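Local coordinates for protein succinylglutamate desuccinylase (Vibrio parahaemolyticus, PDB 2BCO) that probably hydrolyses N-succinylglutamate to succinate and glutamate, the last step of arginine degradation by the AST pathway, using one bound zinc ion, at residues A[109-121]-A[197-209]. Numbering follows the deposited sequence.
Sequences EENLNRLFDEKEH and NSPSSTFSWYSAE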
ATOM      1  N   GLU A 109      -3.855 -19.411  -0.213  1.00 23.58           N
ATOM      2  CA  GLU A 109      -5.115 -19.863  -0.765  1.00 23.82           C
ATOM      3  C   GLU A 109      -5.788 -18.778  -1.606  1.00 22.26           C
ATOM      4  O   GLU A 109      -6.202 -19.040  -2.731  1.00 23.28           O
ATOM      5  CB  GLU A 109      -6.024 -20.356   0.362  1.00 27.56           C
ATOM      6  CG  GLU A 109      -5.431 -21.566   1.075  1.00 30.93           C
ATOM      7  CD  GLU A 109      -6.239 -22.041   2.271  1.00 34.22           C
ATOM      8  OE1 GLU A 109      -5.821 -23.047   2.885  1.00 35.85           O
ATOM      9  OE2 GLU A 109      -7.274 -21.417   2.600  1.00 33.35           O
ATOM     10  N   GLU A 110      -5.868 -17.557  -1.087  1.00 17.57           N
ATOM     11  CA  GLU A 110      -6.507 -16.472  -1.833  1.00 17.95           C
ATOM     12  C   GLU A 110      -5.817 -15.119  -1.595  1.00 14.12           C
ATOM     13  O   GLU A 110      -5.233 -14.896  -0.541  1.00 12.64           O
ATOM     14  CB  GLU A 110      -7.976 -16.380  -1.425  1.00 25.75           C
ATOM     15  CG  GLU A 110      -8.903 -15.961  -2.540  1.00 31.88           C
ATOM     16  CD  GLU A 110     -10.276 -15.578  -2.030  1.00 32.04           C
ATOM     17  OE1 GLU A 110     -10.765 -16.267  -1.118  1.00 33.19           O
ATOM     18  OE2 GLU A 110     -10.863 -14.597  -2.540  1.00 32.70           O
ATOM     19  N   ASN A 111      -5.890 -14.229  -2.581  1.00 15.55           N
ATOM     20  CA  ASN A 111      -5.288 -12.892  -2.498  1.00 12.55           C
ATOM     21  C   ASN A 111      -5.811 -12.179  -1.250  1.00 11.79           C
ATOM     22  O   ASN A 111      -6.980 -11.819  -1.181  1.00 11.47           O
ATOM     23  CB  ASN A 111      -5.665 -12.077  -3.742  1.00 12.18           C
ATOM     24  CG  ASN A 111      -4.973 -10.707  -3.805  1.00 13.12           C
ATOM     25  OD1 ASN A 111      -4.447 -10.197  -2.817  1.00 12.40           O
ATOM     26  ND2 ASN A 111      -4.992 -10.110  -4.978  1.00 15.49           N
ATOM     27  N   LEU A 112      -4.939 -11.959  -0.277  1.00  9.39           N
ATOM     28  CA  LEU A 112      -5.341 -11.317   0.966  1.00 11.57           C
ATOM     29  C   LEU A 112      -5.949  -9.917   0.742  1.00 10.31           C
ATOM     30  O   LEU A 112      -6.845  -9.491   1.469  1.00 10.46           O
ATOM     31  CB  LEU A 112      -4.124 -11.211   1.896  1.00  9.58           C
ATOM     32  CG  LEU A 112      -4.304 -11.176   3.414  1.00 14.20           C
ATOM     33  CD1 LEU A 112      -2.979 -10.787   4.066  1.00 13.86           C
ATOM     34  CD2 LEU A 112      -5.372 -10.196   3.805  1.00 13.01           C
ATOM     35  N   ASN A 113      -5.479  -9.213  -0.279  1.00 13.88           N
ATOM     36  CA  ASN A 113      -5.956  -7.863  -0.518  1.00 13.89           C
ATOM     37  C   ASN A 113      -7.264  -7.712  -1.293  1.00 15.00           C
ATOM     38  O   ASN A 113      -7.516  -6.675  -1.898  1.00 18.68           O
ATOM     39  CB  ASN A 113      -4.843  -7.040  -1.164  1.00 11.79           C
ATOM     40  CG  ASN A 113      -4.781  -5.637  -0.618  1.00 13.02           C
ATOM     41  OD1 ASN A 113      -5.094  -5.401   0.551  1.00 13.59           O
ATOM     42  ND2 ASN A 113      -4.367  -4.701  -1.449  1.00 12.05           N
ATOM     43  N   ARG A 114      -8.097  -8.747  -1.247  1.00 11.85           N
ATOM     44  CA  ARG A 114      -9.405  -8.736  -1.886  1.00 13.79           C
ATOM     45  C   ARG A 114     -10.446  -9.148  -0.848  1.00 11.36           C
ATOM     46  O   ARG A 114     -11.632  -9.244  -1.141  1.00 11.00           O
ATOM     47  CB  ARG A 114      -9.441  -9.725  -3.053  1.00 29.86           C
ATOM     48  CG  ARG A 114      -8.986  -9.135  -4.377  1.00 41.69           C
ATOM     49  CD  ARG A 114      -8.719 -10.217  -5.422  1.00 49.78           C
ATOM     50  NE  ARG A 114      -8.113  -9.663  -6.633  1.00 58.11           N
ATOM     51  CZ  ARG A 114      -7.467 -10.379  -7.549  1.00 61.93           C
ATOM     52  NH1 ARG A 114      -7.333 -11.690  -7.402  1.00 65.07           N
ATOM     53  NH2 ARG A 114      -6.946  -9.783  -8.614  1.00 65.75           N
ATOM     54  N   LEU A 115      -9.988  -9.359   0.378  1.00 15.60           N
ATOM     55  CA  LEU A 115     -10.844  -9.842   1.455  1.00 12.10           C
ATOM     56  C   LEU A 115     -11.295  -8.861   2.521  1.00 12.48           C
ATOM     57  O   LEU A 115     -11.769  -9.284   3.569  1.00 14.60           O
ATOM     58  CB  LEU A 115     -10.145 -11.016   2.138  1.00  8.25           C
ATOM     59  CG  LEU A 115      -9.661 -12.105   1.178  1.00  8.05           C
ATOM     60  CD1 LEU A 115      -8.937 -13.196   1.945  1.00  5.08           C
ATOM     61  CD2 LEU A 115     -10.863 -12.677   0.434  1.00  8.76           C
ATOM     62  N   PHE A 116     -11.167  -7.563   2.272  1.00 10.03           N
ATOM     63  CA  PHE A 116     -11.581  -6.581   3.265  1.00 13.39           C
ATOM     64  C   PHE A 116     -12.952  -5.956   3.025  1.00 15.99           C
ATOM     65  O   PHE A 116     -13.418  -5.189   3.862  1.00 16.84           O
ATOM     66  CB  PHE A 116     -10.527  -5.480   3.391  1.00 10.55           C
ATOM     67  CG  PHE A 116      -9.244  -5.948   4.006  1.00  9.23           C
ATOM     68  CD1 PHE A 116      -9.136  -6.108   5.386  1.00  7.56           C
ATOM     69  CD2 PHE A 116      -8.157  -6.295   3.200  1.00  6.77           C
ATOM     70  CE1 PHE A 116      -7.963  -6.599   5.958  1.00  8.03           C
ATOM     71  CE2 PHE A 116      -6.983  -6.787   3.761  1.00  9.67           C
ATOM     72  CZ  PHE A 116      -6.882  -6.945   5.144  1.00 10.46           C
ATOM     73  N   ASP A 117     -13.598  -6.264   1.901  1.00 14.76           N
ATOM     74  CA  ASP A 117     -14.924  -5.701   1.634  1.00 22.35           C
ATOM     75  C   ASP A 117     -16.052  -6.516   2.272  1.00 26.78           C
ATOM     76  O   ASP A 117     -15.827  -7.606   2.798  1.00 24.65           O
ATOM     77  CB  ASP A 117     -15.175  -5.540   0.124  1.00 31.43           C
ATOM     78  CG  ASP A 117     -15.190  -6.862  -0.627  1.00 33.80           C
ATOM     79  OD1 ASP A 117     -15.470  -6.834  -1.844  1.00 33.86           O
ATOM     80  OD2 ASP A 117     -14.916  -7.922  -0.023  1.00 33.87           O
ATOM     81  N   GLU A 118     -17.265  -5.977   2.217  1.00 39.02           N
ATOM     82  CA  GLU A 118     -18.430  -6.623   2.814  1.00 45.29           C
ATOM     83  C   GLU A 118     -19.067  -7.786   2.045  1.00 46.62           C
ATOM     84  O   GLU A 118     -20.091  -8.309   2.476  1.00 46.68           O
ATOM     85  CB  GLU A 118     -19.505  -5.571   3.123  1.00 72.35           C
ATOM     86  CG  GLU A 118     -19.203  -4.699   4.336  1.00 79.92           C
ATOM     87  CD  GLU A 118     -20.269  -3.639   4.589  1.00 84.16           C
ATOM     88  OE1 GLU A 118     -20.442  -2.743   3.733  1.00 86.63           O
ATOM     89  OE2 GLU A 118     -20.938  -3.703   5.645  1.00 86.24           O
ATOM     90  N   LYS A 119     -18.481  -8.192   0.922  1.00 46.89           N
ATOM     91  CA  LYS A 119     -19.038  -9.307   0.151  1.00 48.32           C
ATOM     92  C   LYS A 119     -18.844 -10.620   0.903  1.00 48.62           C
ATOM     93  O   LYS A 119     -18.144 -10.665   1.913  1.00 48.64           O
ATOM     94  CB  LYS A 119     -18.362  -9.411  -1.218  1.00 70.54           C
ATOM     95  CG  LYS A 119     -18.561  -8.200  -2.114  1.00 74.88           C
ATOM     96  CD  LYS A 119     -17.775  -8.356  -3.410  1.00 77.67           C
ATOM     97  CE  LYS A 119     -17.801  -7.079  -4.234  1.00 79.10           C
ATOM     98  NZ  LYS A 119     -16.961  -7.193  -5.457  1.00 81.03           N
ATOM     99  N   GLU A 120     -19.466 -11.689   0.416  1.00 43.62           N
ATOM    100  CA  GLU A 120     -19.323 -12.991   1.059  1.00 41.43           C
ATOM    101  C   GLU A 120     -18.032 -13.648   0.580  1.00 37.12           C
ATOM    102  O   GLU A 120     -17.706 -13.599  -0.604  1.00 35.29           O
ATOM    103  CB  GLU A 120     -20.510 -13.901   0.724  1.00 78.39           C
ATOM    104  CG  GLU A 120     -20.487 -15.235   1.467  1.00 86.99           C
ATOM    105  CD  GLU A 120     -21.592 -16.188   1.034  1.00 90.84           C
ATOM    106  OE1 GLU A 120     -22.783 -15.826   1.153  1.00 91.88           O
ATOM    107  OE2 GLU A 120     -21.266 -17.305   0.578  1.00 93.05           O
ATOM    108  N   HIS A 121     -17.296 -14.255   1.503  1.00 30.30           N
ATOM    109  CA  HIS A 121     -16.047 -14.918   1.156  1.00 26.36           C
ATOM    110  C   HIS A 121     -16.012 -16.341   1.706  1.00 25.12           C
ATOM    111  O   HIS A 121     -16.586 -16.626   2.756  1.00 23.61           O
ATOM    112  CB  HIS A 121     -14.859 -14.126   1.715  1.00 34.24           C
ATOM    113  CG  HIS A 121     -14.742 -12.743   1.160  1.00 33.47           C
ATOM    114  ND1 HIS A 121     -14.390 -12.493  -0.153  1.00 33.29           N
ATOM    115  CD2 HIS A 121     -14.975 -11.536   1.723  1.00 32.13           C
ATOM    116  CE1 HIS A 121     -14.416 -11.193  -0.370  1.00 31.27           C
ATOM    117  NE2 HIS A 121     -14.768 -10.587   0.748  1.00 32.07           N
ATOM    118  N   ASN A 197     -11.761   5.508  -8.412  1.00 15.78           N
ATOM    119  CA  ASN A 197     -13.090   6.093  -8.576  1.00 18.74           C
ATOM    120  C   ASN A 197     -14.135   5.083  -8.122  1.00 19.13           C
ATOM    121  O   ASN A 197     -15.327   5.314  -8.278  1.00 22.34           O
ATOM    122  CB  ASN A 197     -13.348   6.500 -10.041  1.00 22.73           C
ATOM    123  CG  ASN A 197     -13.645   5.304 -10.943  1.00 26.27           C
ATOM    124  OD1 ASN A 197     -13.147   4.202 -10.712  1.00 29.77           O
ATOM    125  ND2 ASN A 197     -14.440   5.525 -11.986  1.00 26.76           N
ATOM    126  N   SER A 198     -13.694   3.970  -7.544  1.00 18.92           N
ATOM    127  CA  SER A 198     -14.628   2.942  -7.090  1.00 18.33           C
ATOM    128  C   SER A 198     -14.181   2.229  -5.800  1.00 18.23           C
ATOM    129  O   SER A 198     -13.012   1.890  -5.641  1.00 15.79           O
ATOM    130  CB  SER A 198     -14.827   1.916  -8.211  1.00 33.98           C
ATOM    131  OG  SER A 198     -15.827   0.974  -7.873  1.00 38.33           O
ATOM    132  N   PRO A 199     -15.120   1.999  -4.858  1.00 23.47           N
ATOM    133  CA  PRO A 199     -14.812   1.323  -3.591  1.00 22.57           C
ATOM    134  C   PRO A 199     -14.135  -0.011  -3.861  1.00 21.38           C
ATOM    135  O   PRO A 199     -14.517  -0.724  -4.784  1.00 20.02           O
ATOM    136  CB  PRO A 199     -16.184   1.169  -2.941  1.00 15.82           C
ATOM    137  CG  PRO A 199     -16.912   2.394  -3.436  1.00 18.54           C
ATOM    138  CD  PRO A 199     -16.537   2.407  -4.899  1.00 17.54           C
ATOM    139  N   SER A 200     -13.139  -0.355  -3.053  1.00 17.05           N
ATOM    140  CA  SER A 200     -12.403  -1.591  -3.291  1.00 15.69           C
ATOM    141  C   SER A 200     -12.533  -2.638  -2.179  1.00 15.11           C
ATOM    142  O   SER A 200     -13.494  -2.637  -1.414  1.00 15.98           O
ATOM    143  CB  SER A 200     -10.927  -1.246  -3.530  1.00 16.39           C
ATOM    144  OG  SER A 200     -10.242  -2.310  -4.152  1.00 17.78           O
ATOM    145  N   SER A 201     -11.553  -3.529  -2.099  1.00 15.45           N
ATOM    146  CA  SER A 201     -11.559  -4.582  -1.095  1.00 14.97           C
ATOM    147  C   SER A 201     -10.177  -4.725  -0.483  1.00 13.36           C
ATOM    148  O   SER A 201      -9.889  -5.730   0.174  1.00 14.81           O
ATOM    149  CB  SER A 201     -11.944  -5.909  -1.741  1.00 16.50           C
ATOM    150  OG  SER A 201     -10.953  -6.274  -2.702  1.00 19.47           O
ATOM    151  N   THR A 202      -9.326  -3.724  -0.699  1.00 10.27           N
ATOM    152  CA  THR A 202      -7.966  -3.774  -0.176  1.00  8.99           C
ATOM    153  C   THR A 202      -7.862  -3.331   1.269  1.00  9.23           C
ATOM    154  O   THR A 202      -8.796  -2.774   1.837  1.00 12.82           O
ATOM    155  CB  THR A 202      -7.006  -2.915  -1.014  1.00 12.35           C
ATOM    156  OG1 THR A 202      -7.390  -1.533  -0.913  1.00 12.80           O
ATOM    157  CG2 THR A 202      -7.024  -3.377  -2.479  1.00  7.25           C
ATOM    158  N   PHE A 203      -6.701  -3.586   1.850  1.00  9.68           N
ATOM    159  CA  PHE A 203      -6.428  -3.240   3.232  1.00 10.57           C
ATOM    160  C   PHE A 203      -6.413  -1.715   3.388  1.00 12.94           C
ATOM    161  O   PHE A 203      -6.909  -1.175   4.383  1.00 15.00           O
ATOM    162  CB  PHE A 203      -5.082  -3.852   3.618  1.00  5.55           C
ATOM    163  CG  PHE A 203      -4.751  -3.759   5.083  1.00  7.87           C
ATOM    164  CD1 PHE A 203      -5.752  -3.790   6.053  1.00  7.37           C
ATOM    165  CD2 PHE A 203      -3.422  -3.705   5.495  1.00  5.66           C
ATOM    166  CE1 PHE A 203      -5.431  -3.780   7.401  1.00  7.25           C
ATOM    167  CE2 PHE A 203      -3.089  -3.698   6.842  1.00  8.19           C
ATOM    168  CZ  PHE A 203      -4.098  -3.730   7.800  1.00  7.52           C
ATOM    169  N   SER A 204      -5.842  -1.034   2.396  1.00 10.09           N
ATOM    170  CA  SER A 204      -5.761   0.421   2.377  1.00  9.64           C
ATOM    171  C   SER A 204      -7.163   1.034   2.300  1.00 10.07           C
ATOM    172  O   SER A 204      -7.492   1.963   3.040  1.00  8.83           O
ATOM    173  CB  SER A 204      -4.933   0.867   1.165  1.00 11.75           C
ATOM    174  OG  SER A 204      -4.900   2.273   1.054  1.00 20.21           O
ATOM    175  N   TRP A 205      -7.981   0.512   1.391  1.00 13.38           N
ATOM    176  CA  TRP A 205      -9.347   0.998   1.231  1.00 13.11           C
ATOM    177  C   TRP A 205     -10.130   0.817   2.530  1.00 11.75           C
ATOM    178  O   TRP A 205     -10.917   1.679   2.904  1.00 14.96           O
ATOM    179  CB  TRP A 205     -10.068   0.253   0.098  1.00  9.58           C
ATOM    180  CG  TRP A 205     -11.578   0.420   0.137  1.00 14.27           C
ATOM    181  CD1 TRP A 205     -12.304   1.442  -0.402  1.00 15.51           C
ATOM    182  CD2 TRP A 205     -12.524  -0.421   0.825  1.00 11.39           C
ATOM    183  NE1 TRP A 205     -13.635   1.291  -0.092  1.00 13.81           N
ATOM    184  CE2 TRP A 205     -13.798   0.164   0.653  1.00 13.26           C
ATOM    185  CE3 TRP A 205     -12.415  -1.606   1.560  1.00 11.40           C
ATOM    186  CZ2 TRP A 205     -14.963  -0.404   1.209  1.00 14.91           C
ATOM    187  CZ3 TRP A 205     -13.576  -2.168   2.111  1.00 11.88           C
ATOM    188  CH2 TRP A 205     -14.831  -1.564   1.928  1.00 12.44           C
ATOM    189  N   TYR A 206      -9.915  -0.302   3.216  1.00 12.07           N
ATOM    190  CA  TYR A 206     -10.629  -0.565   4.463  1.00 12.94           C
ATOM    191  C   TYR A 206     -10.392   0.510   5.530  1.00 13.13           C
ATOM    192  O   TYR A 206     -11.313   0.890   6.251  1.00 14.71           O
ATOM    193  CB  TYR A 206     -10.231  -1.928   5.028  1.00 13.70           C
ATOM    194  CG  TYR A 206     -10.963  -2.294   6.293  1.00 14.90           C
ATOM    195  CD1 TYR A 206     -12.216  -2.898   6.243  1.00 16.86           C
ATOM    196  CD2 TYR A 206     -10.406  -2.037   7.548  1.00 15.67           C
ATOM    197  CE1 TYR A 206     -12.900  -3.250   7.414  1.00 17.52           C
ATOM    198  CE2 TYR A 206     -11.082  -2.382   8.724  1.00 14.18           C
ATOM    199  CZ  TYR A 206     -12.327  -2.989   8.646  1.00 15.82           C
ATOM    200  OH  TYR A 206     -12.997  -3.359   9.787  1.00 18.87           O
ATOM    201  N   SER A 207      -9.152   0.973   5.642  1.00 11.31           N
ATOM    202  CA  SER A 207      -8.813   1.999   6.615  1.00 10.27           C
ATOM    203  C   SER A 207      -9.409   3.340   6.219  1.00  9.65           C
ATOM    204  O   SER A 207      -9.888   4.078   7.064  1.00  8.99           O
ATOM    205  CB  SER A 207      -7.291   2.130   6.744  1.00 14.17           C
ATOM    206  OG  SER A 207      -6.762   1.062   7.508  1.00 19.69           O
ATOM    207  N   ALA A 208      -9.372   3.651   4.928  1.00  8.77           N
ATOM    208  CA  ALA A 208      -9.918   4.907   4.436  1.00  9.67           C
ATOM    209  C   ALA A 208     -11.438   4.944   4.606  1.00 10.85           C
ATOM    210  O   ALA A 208     -11.995   5.925   5.107  1.00 11.75           O
ATOM    211  CB  ALA A 208      -9.556   5.093   2.971  1.00  7.50           C
ATOM    212  N   GLU A 209     -12.102   3.869   4.194  1.00 18.93           N
ATOM    213  CA  GLU A 209     -13.556   3.789   4.280  1.00 19.56           C
ATOM    214  C   GLU A 209     -14.101   3.696   5.687  1.00 20.51           C
ATOM    215  O   GLU A 209     -15.125   4.297   5.991  1.00 26.40           O
ATOM    216  CB  GLU A 209     -14.081   2.595   3.474  1.00 14.30           C
ATOM    217  CG  GLU A 209     -15.587   2.299   3.643  1.00 12.69           C
ATOM    218  CD  GLU A 209     -16.479   3.489   3.300  1.00 15.09           C
ATOM    219  OE1 GLU A 209     -16.228   4.141   2.270  1.00 14.87           O
ATOM    220  OE2 GLU A 209     -17.438   3.764   4.053  1.00 15.20           O
TER
HETATM  221  O   HOH W   1      -3.971  -2.288   0.150  1.00 15.76           O
HETATM  222  O   HOH W   2      -8.375  -5.456  -4.601  1.00 39.38           O
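F116 and F203 meet in the buried, tight part of the contact. Their planes are 23° apart and slid past each other, so overlap is slight. F203 CD1 lies over one face of the F116 ring near its rim, 3.5 Å from F116 CZ. F203 CA sits over the same ring in a CH-pi contact. Y206 adds its CB against F116 CB at 3.9 Å. From helix 125-141, L133 touches F116 and V137 touches F203. F116 N donates to S201 O (3.1 Å). F203 N, starting helix 203-211, donates to N113 OD1 (2.8 Å), tilted 31° from the amide plane. T202 is the N-cap; its OG1 lies between backbone N and carbonyl carbon (chi1 64°) and accepts from W205 N. N113 ND2 donates to a water that accepts from S204 N. The other side is looser and more exposed. There S201 CB rests on the D117 carboxylate, whose OD2 takes H121 NE2, and a second water donates to N113 O and bonds S201 OG weakly. N111 OD1 accepts from N113 N in an Asx turn and from zinc ligand H63. Through OD1 and backbone N, N113 thus links the helix start to N111, consistent with a second-shell role.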